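ORF10 (Moritella marina, PDB 6RIW) probably condenses acyl chains as the ketosynthase-chain length factor didomain of a polyunsaturated fatty acid synthase, one part of a longer multidomain enzyme. Local coordinates at residues F478-N492 with A844-N856. Sequence-based numbering, arbitrary orientation.
Sequences FGSASNLAQFKTLLN and ASIIKTALLLDQN
Leu851 is the knob of this interface, set into a hole formed by Leu484, Phe487, Lys488 and Leu491 on the short helix that crosses its own at 76°. Its CD1 branch presses on the backbone of that helix, 3.9 Å from Lys488 CA, while the Leu851 and Leu484 side chains lie alongside each other, pointing opposite ways, with Leu851 CD2 4.0 Å from Leu484 CD1. Phe487 has its CG anti to the backbone N (chi1 -166°), which places the ring so that its edge meets Ile847 CG2 in plane, 3.8 Å from Phe487 CE2. Leu491 CD1 lies over the centre of one ring face and Phe478 CD2 toward the rim of the opposite face, a sandwich that limits the ring's tilt. Leu491 CD1 also rests on the backbone of Lys848, whose extended chain runs off to a salt bridge with Glu801 and a hydrogen bond to Ser828 OG. At the buried end, Phe478 CZ touches Ala844 CB at 3.7 Å. Both segments belong to the second of two ketosynthase-like units of thiolase-like fold, probably the chain length factor; a type II' turn, Phe478 to Ala481, ends strand 469-478, and Asn483 caps helix 484-492 by accepting from Gln486 N. Toward solvent the apolar contacts give way to amides. Asn492 and Gln855 exchange two hydrogen bonds of 3.0 Å, Gln855 NE2 to Asn492 OD1 and Asn492 ND2 to Gln855 OE1, though their planes stand 53° apart and the second donor sits well above the Gln855 carbonyl plane. Beside them Lys488 passes Gln855 OE1, and a water accepts a weak bond from Lys488 NZ and donates to Asp854 OD2.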
ATOM      1  N   PHE A 478      17.145  13.005   5.090  1.00 13.88           N
ATOM      2  CA  PHE A 478      17.201  13.172   3.637  1.00 12.52           C
ATOM      3  C   PHE A 478      18.664  13.173   3.223  1.00 15.32           C
ATOM      4  O   PHE A 478      19.407  14.105   3.561  1.00 15.79           O
ATOM      5  CB  PHE A 478      16.527  14.468   3.202  1.00 13.04           C
ATOM      6  CG  PHE A 478      15.043  14.458   3.345  1.00 14.76           C
ATOM      7  CD1 PHE A 478      14.267  13.592   2.586  1.00 16.01           C
ATOM      8  CD2 PHE A 478      14.421  15.324   4.233  1.00 13.39           C
ATOM      9  CE1 PHE A 478      12.890  13.593   2.696  1.00 15.07           C
ATOM     10  CE2 PHE A 478      13.040  15.332   4.356  1.00 13.01           C
ATOM     11  CZ  PHE A 478      12.277  14.449   3.579  1.00 16.04           C
ATOM     12  N   GLY A 479      19.082  12.136   2.502  1.00 13.55           N
ATOM     13  CA  GLY A 479      20.480  12.102   2.103  1.00 14.22           C
ATOM     14  C   GLY A 479      21.348  12.077   3.343  1.00 16.70           C
ATOM     15  O   GLY A 479      21.020  11.434   4.336  1.00 18.80           O
ATOM     16  N   SER A 480      22.450  12.819   3.312  1.00 15.94           N
ATOM     17  CA  SER A 480      23.309  12.864   4.495  1.00 18.72           C
ATOM     18  C   SER A 480      22.811  13.837   5.564  1.00 22.91           C
ATOM     19  O   SER A 480      23.456  13.953   6.611  1.00 20.71           O
ATOM     20  CB  SER A 480      24.744  13.226   4.078  1.00 22.05           C
ATOM     21  OG  SER A 480      24.724  14.473   3.419  1.00 20.92           O
ATOM     22  N   ALA A 481      21.701  14.541   5.338  1.00 18.42           N
ATOM     23  CA  ALA A 481      21.081  15.367   6.388  1.00 19.67           C
ATOM     24  C   ALA A 481      20.227  14.437   7.238  1.00 19.05           C
ATOM     25  O   ALA A 481      19.059  14.181   6.950  1.00 17.60           O
ATOM     26  CB  ALA A 481      20.267  16.503   5.791  1.00 19.48           C
ATOM     27  N   SER A 482      20.819  13.912   8.295  1.00 18.10           N
ATOM     28  CA  SER A 482      20.291  12.711   8.920  1.00 18.37           C
ATOM     29  C   SER A 482      19.353  12.987  10.093  1.00 16.78           C
ATOM     30  O   SER A 482      18.786  12.033  10.646  1.00 16.35           O
ATOM     31  CB  SER A 482      21.454  11.807   9.349  1.00 22.70           C
ATOM     32  OG  SER A 482      22.255  12.437  10.334  1.00 27.93           O
ATOM     33  N   ASN A 483      19.138  14.253  10.460  1.00 17.22           N
ATOM     34  CA  ASN A 483      18.118  14.588  11.445  1.00 15.58           C
ATOM     35  C   ASN A 483      17.604  15.995  11.165  1.00 13.74           C
ATOM     36  O   ASN A 483      18.108  16.707  10.290  1.00 14.76           O
ATOM     37  CB  ASN A 483      18.648  14.454  12.893  1.00 19.17           C
ATOM     38  CG  ASN A 483      19.863  15.344  13.160  1.00 19.98           C
ATOM     39  OD1 ASN A 483      19.945  16.453  12.667  1.00 18.11           O
ATOM     40  ND2 ASN A 483      20.814  14.840  13.952  1.00 24.24           N
ATOM     41  N   LEU A 484      16.597  16.396  11.941  1.00 14.70           N
ATOM     42  CA  LEU A 484      15.957  17.684  11.705  1.00 14.40           C
ATOM     43  C   LEU A 484      16.945  18.841  11.843  1.00 12.30           C
ATOM     44  O   LEU A 484      16.896  19.801  11.066  1.00 15.66           O
ATOM     45  CB  LEU A 484      14.781  17.853  12.676  1.00 14.26           C
ATOM     46  CG  LEU A 484      13.893  19.056  12.372  1.00 15.59           C
ATOM     47  CD1 LEU A 484      13.075  18.803  11.116  1.00 17.68           C
ATOM     48  CD2 LEU A 484      12.969  19.365  13.539  1.00 14.61           C
ATOM     49  N   ALA A 485      17.826  18.790  12.849  1.00 15.50           N
ATOM     50  CA  ALA A 485      18.779  19.887  13.054  1.00 20.12           C
ATOM     51  C   ALA A 485      19.682  20.076  11.841  1.00 18.32           C
ATOM     52  O   ALA A 485      19.926  21.211  11.403  1.00 17.97           O
ATOM     53  CB  ALA A 485      19.614  19.633  14.321  1.00 20.92           C
ATOM     54  N   GLN A 486      20.154  18.972  11.258  1.00 17.22           N
ATOM     55  CA  GLN A 486      21.018  19.046  10.083  1.00 17.65           C
ATOM     56  C   GLN A 486      20.258  19.545   8.859  1.00 16.82           C
ATOM     57  O   GLN A 486      20.791  20.319   8.057  1.00 15.01           O
ATOM     58  CB  GLN A 486      21.643  17.669   9.818  1.00 18.94           C
ATOM     59  CG  GLN A 486      22.738  17.280  10.811  1.00 21.56           C
ATOM     60  CD  GLN A 486      23.232  15.844  10.601  1.00 25.62           C
ATOM     61  OE1 GLN A 486      23.240  15.342   9.478  1.00 23.31           O
ATOM     62  NE2 GLN A 486      23.645  15.186  11.685  1.00 27.54           N
ATOM     63  N   PHE A 487      19.005  19.117   8.700  1.00 16.13           N
ATOM     64  CA  PHE A 487      18.183  19.623   7.604  1.00 16.09           C
ATOM     65  C   PHE A 487      17.947  21.126   7.752  1.00 15.64           C
ATOM     66  O   PHE A 487      18.009  21.879   6.773  1.00 13.87           O
ATOM     67  CB  PHE A 487      16.858  18.848   7.601  1.00 16.35           C
ATOM     68  CG  PHE A 487      16.011  19.000   6.336  1.00 17.85           C
ATOM     69  CD1 PHE A 487      16.578  19.002   5.069  1.00 15.45           C
ATOM     70  CD2 PHE A 487      14.633  19.082   6.449  1.00 15.28           C
ATOM     71  CE1 PHE A 487      15.786  19.108   3.938  1.00 14.38           C
ATOM     72  CE2 PHE A 487      13.818  19.200   5.322  1.00 18.78           C
ATOM     73  CZ  PHE A 487      14.395  19.214   4.061  1.00 15.51           C
ATOM     74  N   LYS A 488      17.643  21.575   8.968  1.00 13.65           N
ATOM     75  CA  LYS A 488      17.414  23.004   9.187  1.00 15.75           C
ATOM     76  C   LYS A 488      18.638  23.816   8.773  1.00 17.31           C
ATOM     77  O   LYS A 488      18.531  24.814   8.054  1.00 17.18           O
ATOM     78  CB  LYS A 488      17.068  23.234  10.659  1.00 18.28           C
ATOM     79  CG  LYS A 488      16.616  24.665  10.999  1.00 22.13           C
ATOM     80  CD  LYS A 488      16.342  24.777  12.519  1.00 23.39           C
ATOM     81  CE  LYS A 488      16.025  26.216  12.930  1.00 34.53           C
ATOM     82  NZ  LYS A 488      15.720  26.310  14.390  1.00 39.71           N
ATOM     83  N   THR A 489      19.813  23.379   9.209  1.00 16.81           N
ATOM     84  CA  THR A 489      21.057  24.072   8.863  1.00 20.74           C
ATOM     85  C   THR A 489      21.317  24.040   7.365  1.00 20.30           C
ATOM     86  O   THR A 489      21.688  25.053   6.759  1.00 18.56           O
ATOM     87  CB  THR A 489      22.211  23.415   9.600  1.00 20.98           C
ATOM     88  OG1 THR A 489      22.002  23.574  11.003  1.00 23.19           O
ATOM     89  CG2 THR A 489      23.538  24.034   9.193  1.00 26.74           C
ATOM     90  N   LEU A 490      21.137  22.870   6.749  1.00 19.06           N
ATOM     91  CA  LEU A 490      21.263  22.762   5.301  1.00 16.77           C
ATOM     92  C   LEU A 490      20.397  23.794   4.585  1.00 17.98           C
ATOM     93  O   LEU A 490      20.860  24.485   3.670  1.00 18.22           O
ATOM     94  CB  LEU A 490      20.890  21.332   4.879  1.00 17.83           C
ATOM     95  CG  LEU A 490      21.064  20.999   3.396  1.00 19.04           C
ATOM     96  CD1 LEU A 490      22.468  20.497   3.157  1.00 17.86           C
ATOM     97  CD2 LEU A 490      20.042  19.936   2.975  1.00 15.51           C
ATOM     98  N   LEU A 491      19.113  23.888   4.956  1.00 12.61           N
ATOM     99  CA  LEU A 491      18.210  24.782   4.241  1.00 15.74           C
ATOM    100  C   LEU A 491      18.590  26.238   4.462  1.00 16.24           C
ATOM    101  O   LEU A 491      18.543  27.050   3.528  1.00 19.34           O
ATOM    102  CB  LEU A 491      16.773  24.538   4.704  1.00 15.45           C
ATOM    103  CG  LEU A 491      16.266  23.144   4.376  1.00 15.76           C
ATOM    104  CD1 LEU A 491      14.917  22.908   5.105  1.00 15.32           C
ATOM    105  CD2 LEU A 491      16.113  23.034   2.871  1.00 17.45           C
ATOM    106  N   ASN A 492      18.967  26.582   5.689  1.00 19.88           N
ATOM    107  CA  ASN A 492      19.279  27.979   5.987  1.00 18.47           C
ATOM    108  C   ASN A 492      20.528  28.436   5.251  1.00 25.47           C
ATOM    109  O   ASN A 492      20.625  29.610   4.881  1.00 21.60           O
ATOM    110  CB  ASN A 492      19.437  28.171   7.490  1.00 20.38           C
ATOM    111  CG  ASN A 492      18.098  28.257   8.199  1.00 22.64           C
ATOM    112  OD1 ASN A 492      17.099  28.608   7.586  1.00 25.87           O
ATOM    113  ND2 ASN A 492      18.069  27.928   9.482  1.00 22.12           N
ATOM    114  N   ALA A 844       9.019  16.399   2.568  1.00 10.30           N
ATOM    115  CA  ALA A 844      10.140  17.325   2.441  1.00 11.64           C
ATOM    116  C   ALA A 844       9.665  18.771   2.316  1.00 11.52           C
ATOM    117  O   ALA A 844      10.226  19.672   2.955  1.00 12.59           O
ATOM    118  CB  ALA A 844      11.012  16.960   1.229  1.00 11.16           C
ATOM    119  N   SER A 845       8.650  19.017   1.483  1.00 10.46           N
ATOM    120  CA  SER A 845       8.151  20.385   1.299  1.00 12.18           C
ATOM    121  C   SER A 845       7.515  20.931   2.570  1.00 13.74           C
ATOM    122  O   SER A 845       7.696  22.111   2.907  1.00 12.45           O
ATOM    123  CB  SER A 845       7.122  20.431   0.176  1.00 14.09           C
ATOM    124  OG  SER A 845       7.677  19.983  -1.039  1.00 18.33           O
ATOM    125  N   ILE A 846       6.702  20.113   3.241  1.00 13.12           N
ATOM    126  CA  ILE A 846       6.041  20.572   4.467  1.00 12.06           C
ATOM    127  C   ILE A 846       7.075  20.896   5.532  1.00 12.02           C
ATOM    128  O   ILE A 846       6.994  21.931   6.213  1.00 13.52           O
ATOM    129  CB  ILE A 846       5.032  19.518   4.955  1.00 10.49           C
ATOM    130  CG1 ILE A 846       3.774  19.558   4.076  1.00 12.76           C
ATOM    131  CG2 ILE A 846       4.670  19.763   6.448  1.00 15.52           C
ATOM    132  CD1 ILE A 846       2.752  18.420   4.372  1.00 11.44           C
ATOM    133  N   ILE A 847       8.085  20.039   5.684  1.00 11.50           N
ATOM    134  CA  ILE A 847       9.048  20.253   6.764  1.00 10.31           C
ATOM    135  C   ILE A 847       9.940  21.464   6.482  1.00 14.20           C
ATOM    136  O   ILE A 847      10.203  22.270   7.391  1.00 12.54           O
ATOM    137  CB  ILE A 847       9.867  18.977   7.009  1.00 11.42           C
ATOM    138  CG1 ILE A 847       8.936  17.932   7.648  1.00 12.85           C
ATOM    139  CG2 ILE A 847      11.104  19.277   7.921  1.00 15.08           C
ATOM    140  CD1 ILE A 847       9.636  16.634   8.021  1.00 12.36           C
ATOM    141  N   LYS A 848      10.422  21.622   5.236  1.00 11.13           N
ATOM    142  CA  LYS A 848      11.127  22.858   4.883  1.00 12.93           C
ATOM    143  C   LYS A 848      10.290  24.084   5.248  1.00 14.55           C
ATOM    144  O   LYS A 848      10.785  25.040   5.866  1.00 13.45           O
ATOM    145  CB  LYS A 848      11.449  22.908   3.387  1.00 14.88           C
ATOM    146  CG  LYS A 848      11.929  24.307   2.940  1.00 16.29           C
ATOM    147  CD  LYS A 848      12.148  24.421   1.426  1.00 15.20           C
ATOM    148  CE  LYS A 848      12.294  25.878   0.963  1.00 21.24           C
ATOM    149  NZ  LYS A 848      12.405  25.979  -0.522  1.00 19.01           N
ATOM    150  N   THR A 849       9.027  24.075   4.827  1.00 10.65           N
ATOM    151  CA  THR A 849       8.146  25.223   5.026  1.00 12.82           C
ATOM    152  C   THR A 849       7.877  25.454   6.506  1.00 16.64           C
ATOM    153  O   THR A 849       7.927  26.597   6.987  1.00 15.29           O
ATOM    154  CB  THR A 849       6.843  25.001   4.265  1.00 12.39           C
ATOM    155  OG1 THR A 849       7.119  24.847   2.865  1.00 12.12           O
ATOM    156  CG2 THR A 849       5.868  26.162   4.463  1.00 11.35           C
ATOM    157  N   ALA A 850       7.607  24.377   7.254  1.00 11.75           N
ATOM    158  CA  ALA A 850       7.382  24.529   8.693  1.00 14.99           C
ATOM    159  C   ALA A 850       8.621  25.059   9.412  1.00 17.77           C
ATOM    160  O   ALA A 850       8.502  25.882  10.325  1.00 16.66           O
ATOM    161  CB  ALA A 850       6.945  23.199   9.303  1.00 13.31           C
ATOM    162  N   LEU A 851       9.822  24.603   9.021  1.00 13.57           N
ATOM    163  CA  LEU A 851      11.036  25.121   9.666  1.00 14.98           C
ATOM    164  C   LEU A 851      11.218  26.608   9.377  1.00 19.07           C
ATOM    165  O   LEU A 851      11.582  27.377  10.277  1.00 20.75           O
ATOM    166  CB  LEU A 851      12.272  24.325   9.222  1.00 16.01           C
ATOM    167  CG  LEU A 851      12.460  22.871   9.709  1.00 16.09           C
ATOM    168  CD1 LEU A 851      13.637  22.171   8.983  1.00 15.32           C
ATOM    169  CD2 LEU A 851      12.661  22.774  11.237  1.00 15.70           C
ATOM    170  N   LEU A 852      10.964  27.035   8.133  1.00 18.65           N
ATOM    171  CA  LEU A 852      11.100  28.446   7.780  1.00 20.39           C
ATOM    172  C   LEU A 852      10.112  29.307   8.551  1.00 21.53           C
ATOM    173  O   LEU A 852      10.469  30.380   9.043  1.00 19.24           O
ATOM    174  CB  LEU A 852      10.869  28.650   6.283  1.00 16.76           C
ATOM    175  CG  LEU A 852      11.958  28.168   5.315  1.00 25.85           C
ATOM    176  CD1 LEU A 852      11.623  28.647   3.891  1.00 29.62           C
ATOM    177  CD2 LEU A 852      13.340  28.646   5.742  1.00 27.73           C
ATOM    178  N   LEU A 853       8.858  28.867   8.633  1.00 15.62           N
ATOM    179  CA  LEU A 853       7.854  29.600   9.399  1.00 17.30           C
ATOM    180  C   LEU A 853       8.141  29.596  10.896  1.00 17.90           C
ATOM    181  O   LEU A 853       7.869  30.595  11.576  1.00 18.52           O
ATOM    182  CB  LEU A 853       6.476  29.015   9.122  1.00 15.71           C
ATOM    183  CG  LEU A 853       5.970  29.282   7.709  1.00 14.58           C
ATOM    184  CD1 LEU A 853       4.777  28.363   7.465  1.00 14.78           C
ATOM    185  CD2 LEU A 853       5.587  30.733   7.509  1.00 18.32           C
ATOM    186  N   ASP A 854       8.691  28.503  11.427  1.00 14.37           N
ATOM    187  CA  ASP A 854       9.081  28.472  12.830  1.00 16.78           C
ATOM    188  C   ASP A 854      10.171  29.490  13.151  1.00 22.59           C
ATOM    189  O   ASP A 854      10.278  29.930  14.303  1.00 17.62           O
ATOM    190  CB  ASP A 854       9.564  27.080  13.211  1.00 17.01           C
ATOM    191  CG  ASP A 854       9.735  26.930  14.715  1.00 21.58           C
ATOM    192  OD1 ASP A 854       8.766  27.216  15.443  1.00 16.24           O
ATOM    193  OD2 ASP A 854      10.827  26.549  15.181  1.00 21.18           O
ATOM    194  N   GLN A 855      10.985  29.853  12.163  1.00 20.60           N
ATOM    195  CA  GLN A 855      12.059  30.839  12.301  1.00 22.41           C
ATOM    196  C   GLN A 855      11.595  32.277  12.090  1.00 25.32           C
ATOM    197  O   GLN A 855      12.411  33.193  12.226  1.00 27.38           O
ATOM    198  CB  GLN A 855      13.178  30.549  11.283  1.00 24.75           C
ATOM    199  CG  GLN A 855      13.973  29.325  11.549  1.00 26.89           C
ATOM    200  CD  GLN A 855      14.742  28.842  10.294  1.00 29.75           C
ATOM    201  OE1 GLN A 855      15.231  27.715  10.267  1.00 29.57           O
ATOM    202  NE2 GLN A 855      14.831  29.691   9.266  1.00 24.31           N
ATOM    203  N   ASN A 856      10.332  32.494  11.722  1.00 24.01           N
ATOM    204  CA  ASN A 856       9.866  33.818  11.330  1.00 27.02           C
ATOM    205  C   ASN A 856      10.011  34.800  12.490  1.00 28.91           C
ATOM    206  O   ASN A 856       9.637  34.499  13.625  1.00 31.99           O
ATOM    207  CB  ASN A 856       8.405  33.742  10.876  1.00 29.81           C
ATOM    208  CG  ASN A 856       7.850  35.098  10.451  1.00 36.43           C
ATOM    209  OD1 ASN A 856       8.471  35.810   9.669  1.00 37.33           O
ATOM    210  ND2 ASN A 856       6.669  35.452  10.964  1.00 37.98           N
TER
HETATM  211  O   HOH W   1      12.675  25.350  13.871  1.00 30.18           O